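Ribonucleoside-diphosphate reductase subunit beta (Clostridium botulinum, PDB 6ZJK) is the metal-binding R2 subunit of a ribonucleotide reductase, probably supplying the radical needed to reduce ribonucleoside diphosphates to deoxyribonucleotides. Local coordinates at residues Tyr146-Val151 against Lys159-Trp164. Sequence-based numbering, arbitrary orientation.
Sequences YILDTV and KIYDQW
L148, on the last turns of helix 124-151, meets I160 and Y161 near the end of helix 154-161 in a small, wholly apolar contact. The CB of L148 already points toward the neighbouring helix, and with CG anti to the carbonyl carbon (chi1 -65°) the fork of CD1 and CD2 is carried onto I160. CD1 lies 3.8 Å from CG2 of I160, whereas CD2 sits 3.9 Å from CD1 of the same isoleucine, so the leucine fork meets both branches of I160. CD1 of L148 also approaches the Y161 ring obliquely, 4.2 Å from CD1 of Y161. F96 on helix 90-118 packs against L148, and I100 of that helix against I160. One residue further on, D149 forms a salt bridge with R157, adding a charged link between the two helices. The Y161 hydroxyl is hydrogen-bonded to S145 and to the backbone N of N52 in the second subunit. The contact thus joins two consecutive helices across the short link between them, beside the dimer interface that Y161 reaches: with no hydrogen bond between the two segments, their direct contact rests on dispersion and hydrophobic burial, flanked by the salt bridge and the bonds of the tyrosine hydroxyl.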
ATOM      1  N   TYR A 146      -6.447  16.704   7.605  1.00 38.42           N
ATOM      2  CA  TYR A 146      -5.639  17.883   7.617  1.00 37.52           C
ATOM      3  C   TYR A 146      -6.457  19.138   7.328  1.00 38.82           C
ATOM      4  O   TYR A 146      -6.252  20.118   7.948  1.00 38.32           O
ATOM      5  CB  TYR A 146      -4.486  17.785   6.660  1.00 37.21           C
ATOM      6  CG  TYR A 146      -3.742  19.046   6.409  1.00 38.62           C
ATOM      7  CD1 TYR A 146      -3.154  19.729   7.405  1.00 43.68           C
ATOM      8  CD2 TYR A 146      -3.581  19.526   5.166  1.00 36.91           C
ATOM      9  CE1 TYR A 146      -2.460  20.859   7.171  1.00 43.30           C
ATOM     10  CE2 TYR A 146      -2.884  20.661   4.918  1.00 37.61           C
ATOM     11  CZ  TYR A 146      -2.335  21.330   5.932  1.00 43.92           C
ATOM     12  OH  TYR A 146      -1.641  22.449   5.694  1.00 45.04           O
ATOM     13  N   ILE A 147      -7.333  19.097   6.337  1.00 36.82           N
ATOM     14  CA  ILE A 147      -8.199  20.250   6.042  1.00 38.97           C
ATOM     15  C   ILE A 147      -9.070  20.596   7.255  1.00 39.13           C
ATOM     16  O   ILE A 147      -9.125  21.751   7.693  1.00 37.49           O
ATOM     17  CB  ILE A 147      -9.057  19.997   4.789  1.00 36.02           C
ATOM     18  CG1 ILE A 147      -8.181  19.992   3.530  1.00 36.06           C
ATOM     19  CG2 ILE A 147     -10.188  21.052   4.675  1.00 35.96           C
ATOM     20  CD1 ILE A 147      -8.886  19.495   2.258  1.00 36.21           C
ATOM     21  N   LEU A 148      -9.775  19.597   7.796  1.00 37.29           N
ATOM     22  CA  LEU A 148     -10.780  19.855   8.817  1.00 37.75           C
ATOM     23  C   LEU A 148     -10.158  20.297  10.131  1.00 40.95           C
ATOM     24  O   LEU A 148     -10.745  21.122  10.851  1.00 38.93           O
ATOM     25  CB  LEU A 148     -11.667  18.624   9.009  1.00 37.75           C
ATOM     26  CG  LEU A 148     -12.536  18.213   7.819  1.00 37.13           C
ATOM     27  CD1 LEU A 148     -13.339  17.010   8.259  1.00 38.18           C
ATOM     28  CD2 LEU A 148     -13.483  19.384   7.318  1.00 36.94           C
ATOM     29  N   ASP A 149      -8.995  19.723  10.486  1.00 41.57           N
ATOM     30  CA  ASP A 149      -8.330  20.093  11.724  1.00 40.77           C
ATOM     31  C   ASP A 149      -7.719  21.481  11.628  1.00 43.10           C
ATOM     32  O   ASP A 149      -7.513  22.132  12.659  1.00 40.34           O
ATOM     33  CB  ASP A 149      -7.246  19.061  12.077  1.00 39.67           C
ATOM     34  CG  ASP A 149      -6.748  19.203  13.510  1.00 47.17           C
ATOM     35  OD1 ASP A 149      -7.578  19.143  14.454  1.00 48.08           O
ATOM     36  OD2 ASP A 149      -5.526  19.368  13.699  1.00 49.91           O
ATOM     37  N   THR A 150      -7.442  21.959  10.412  1.00 39.08           N
ATOM     38  CA  THR A 150      -6.789  23.255  10.290  1.00 40.41           C
ATOM     39  C   THR A 150      -7.770  24.411  10.136  1.00 41.48           C
ATOM     40  O   THR A 150      -7.584  25.450  10.782  1.00 43.63           O
ATOM     41  CB  THR A 150      -5.800  23.239   9.126  1.00 42.20           C
ATOM     42  OG1 THR A 150      -4.831  22.230   9.381  1.00 41.85           O
ATOM     43  CG2 THR A 150      -5.089  24.574   9.035  1.00 47.12           C
ATOM     44  N   VAL A 151      -8.856  24.243   9.363  1.00 38.95           N
ATOM     45  CA  VAL A 151      -9.727  25.387   9.103  1.00 42.65           C
ATOM     46  C   VAL A 151     -10.832  25.559  10.137  1.00 40.14           C
ATOM     47  O   VAL A 151     -11.483  26.609  10.148  1.00 45.30           O
ATOM     48  CB  VAL A 151     -10.392  25.322   7.708  1.00 41.27           C
ATOM     49  CG1 VAL A 151      -9.351  25.052   6.617  1.00 43.70           C
ATOM     50  CG2 VAL A 151     -11.488  24.262   7.669  1.00 38.79           C
ATOM     51  N   LYS A 159     -18.168  16.904  14.010  1.00 47.55           N
ATOM     52  CA  LYS A 159     -19.511  16.962  13.450  1.00 45.02           C
ATOM     53  C   LYS A 159     -19.495  16.677  11.943  1.00 45.07           C
ATOM     54  O   LYS A 159     -20.414  16.041  11.423  1.00 42.67           O
ATOM     55  CB  LYS A 159     -20.118  18.333  13.735  1.00 45.96           C
ATOM     56  CG  LYS A 159     -21.625  18.436  13.518  1.00 53.62           C
ATOM     57  CD  LYS A 159     -21.989  19.839  13.045  1.00 61.72           C
ATOM     58  CE  LYS A 159     -23.466  20.188  13.295  1.00 61.20           C
ATOM     59  NZ  LYS A 159     -23.786  21.629  13.231  1.00 67.61           N
ATOM     60  N   ILE A 160     -18.467  17.154  11.233  1.00 42.87           N
ATOM     61  CA  ILE A 160     -18.358  16.888   9.796  1.00 44.14           C
ATOM     62  C   ILE A 160     -17.987  15.427   9.542  1.00 43.60           C
ATOM     63  O   ILE A 160     -18.570  14.774   8.670  1.00 44.86           O
ATOM     64  CB  ILE A 160     -17.373  17.863   9.132  1.00 41.83           C
ATOM     65  CG1 ILE A 160     -17.956  19.285   9.165  1.00 38.85           C
ATOM     66  CG2 ILE A 160     -17.065  17.429   7.681  1.00 38.43           C
ATOM     67  CD1 ILE A 160     -16.929  20.366   8.933  1.00 41.09           C
ATOM     68  N   TYR A 161     -17.010  14.897  10.299  1.00 42.81           N
ATOM     69  CA  TYR A 161     -16.736  13.459  10.285  1.00 45.74           C
ATOM     70  C   TYR A 161     -18.027  12.638  10.378  1.00 49.24           C
ATOM     71  O   TYR A 161     -18.219  11.681   9.618  1.00 48.05           O
ATOM     72  CB  TYR A 161     -15.830  13.060  11.454  1.00 46.33           C
ATOM     73  CG  TYR A 161     -14.308  13.213  11.380  1.00 44.29           C
ATOM     74  CD1 TYR A 161     -13.596  13.234  10.184  1.00 46.02           C
ATOM     75  CD2 TYR A 161     -13.586  13.257  12.566  1.00 49.82           C
ATOM     76  CE1 TYR A 161     -12.174  13.340  10.196  1.00 48.65           C
ATOM     77  CE2 TYR A 161     -12.223  13.372  12.597  1.00 48.46           C
ATOM     78  CZ  TYR A 161     -11.506  13.408  11.433  1.00 48.42           C
ATOM     79  OH  TYR A 161     -10.129  13.506  11.585  1.00 38.99           O
ATOM     80  N   ASP A 162     -18.924  12.994  11.309  1.00 44.25           N
ATOM     81  CA  ASP A 162     -20.090  12.174  11.636  1.00 41.17           C
ATOM     82  C   ASP A 162     -21.328  12.528  10.806  1.00 51.54           C
ATOM     83  O   ASP A 162     -22.433  12.094  11.145  1.00 50.72           O
ATOM     84  CB  ASP A 162     -20.442  12.307  13.122  1.00 49.74           C
ATOM     85  CG  ASP A 162     -19.527  11.494  14.021  1.00 50.27           C
ATOM     86  OD1 ASP A 162     -18.988  10.468  13.569  1.00 51.17           O
ATOM     87  OD2 ASP A 162     -19.344  11.886  15.188  1.00 51.40           O
ATOM     88  N   GLN A 163     -21.160  13.264   9.708  1.00 45.84           N
ATOM     89  CA  GLN A 163     -22.366  13.719   9.028  1.00 53.36           C
ATOM     90  C   GLN A 163     -23.206  12.545   8.525  1.00 51.66           C
ATOM     91  O   GLN A 163     -24.445  12.596   8.562  1.00 50.45           O
ATOM     92  CB  GLN A 163     -21.961  14.656   7.888  1.00 40.59           C
ATOM     93  CG  GLN A 163     -23.063  15.451   7.275  1.00 57.29           C
ATOM     94  CD  GLN A 163     -23.403  16.725   8.012  1.00 52.75           C
ATOM     95  OE1 GLN A 163     -24.405  17.363   7.705  1.00 62.66           O
ATOM     96  NE2 GLN A 163     -22.571  17.111   8.986  1.00 57.64           N
ATOM     97  N   TRP A 164     -22.604  11.379   8.247  1.00 50.62           N
ATOM     98  CA  TRP A 164     -23.326  10.184   7.816  1.00 51.31           C
ATOM     99  C   TRP A 164     -24.183   9.572   8.915  1.00 51.16           C
ATOM    100  O   TRP A 164     -25.106   8.808   8.601  1.00 51.90           O
ATOM    101  CB  TRP A 164     -22.344   9.119   7.290  1.00 51.47           C
ATOM    102  CG  TRP A 164     -21.419   8.548   8.334  1.00 43.62           C
ATOM    103  CD1 TRP A 164     -20.225   9.069   8.746  1.00 45.68           C
ATOM    104  CD2 TRP A 164     -21.619   7.349   9.102  1.00 49.07           C
ATOM    105  NE1 TRP A 164     -19.668   8.271   9.724  1.00 47.01           N
ATOM    106  CE2 TRP A 164     -20.505   7.212   9.963  1.00 46.37           C
ATOM    107  CE3 TRP A 164     -22.636   6.387   9.154  1.00 50.80           C
ATOM    108  CZ2 TRP A 164     -20.376   6.149  10.851  1.00 46.46           C
ATOM    109  CZ3 TRP A 164     -22.508   5.331  10.039  1.00 43.88           C
ATOM    110  CH2 TRP A 164     -21.384   5.222  10.877  1.00 50.17           C
TER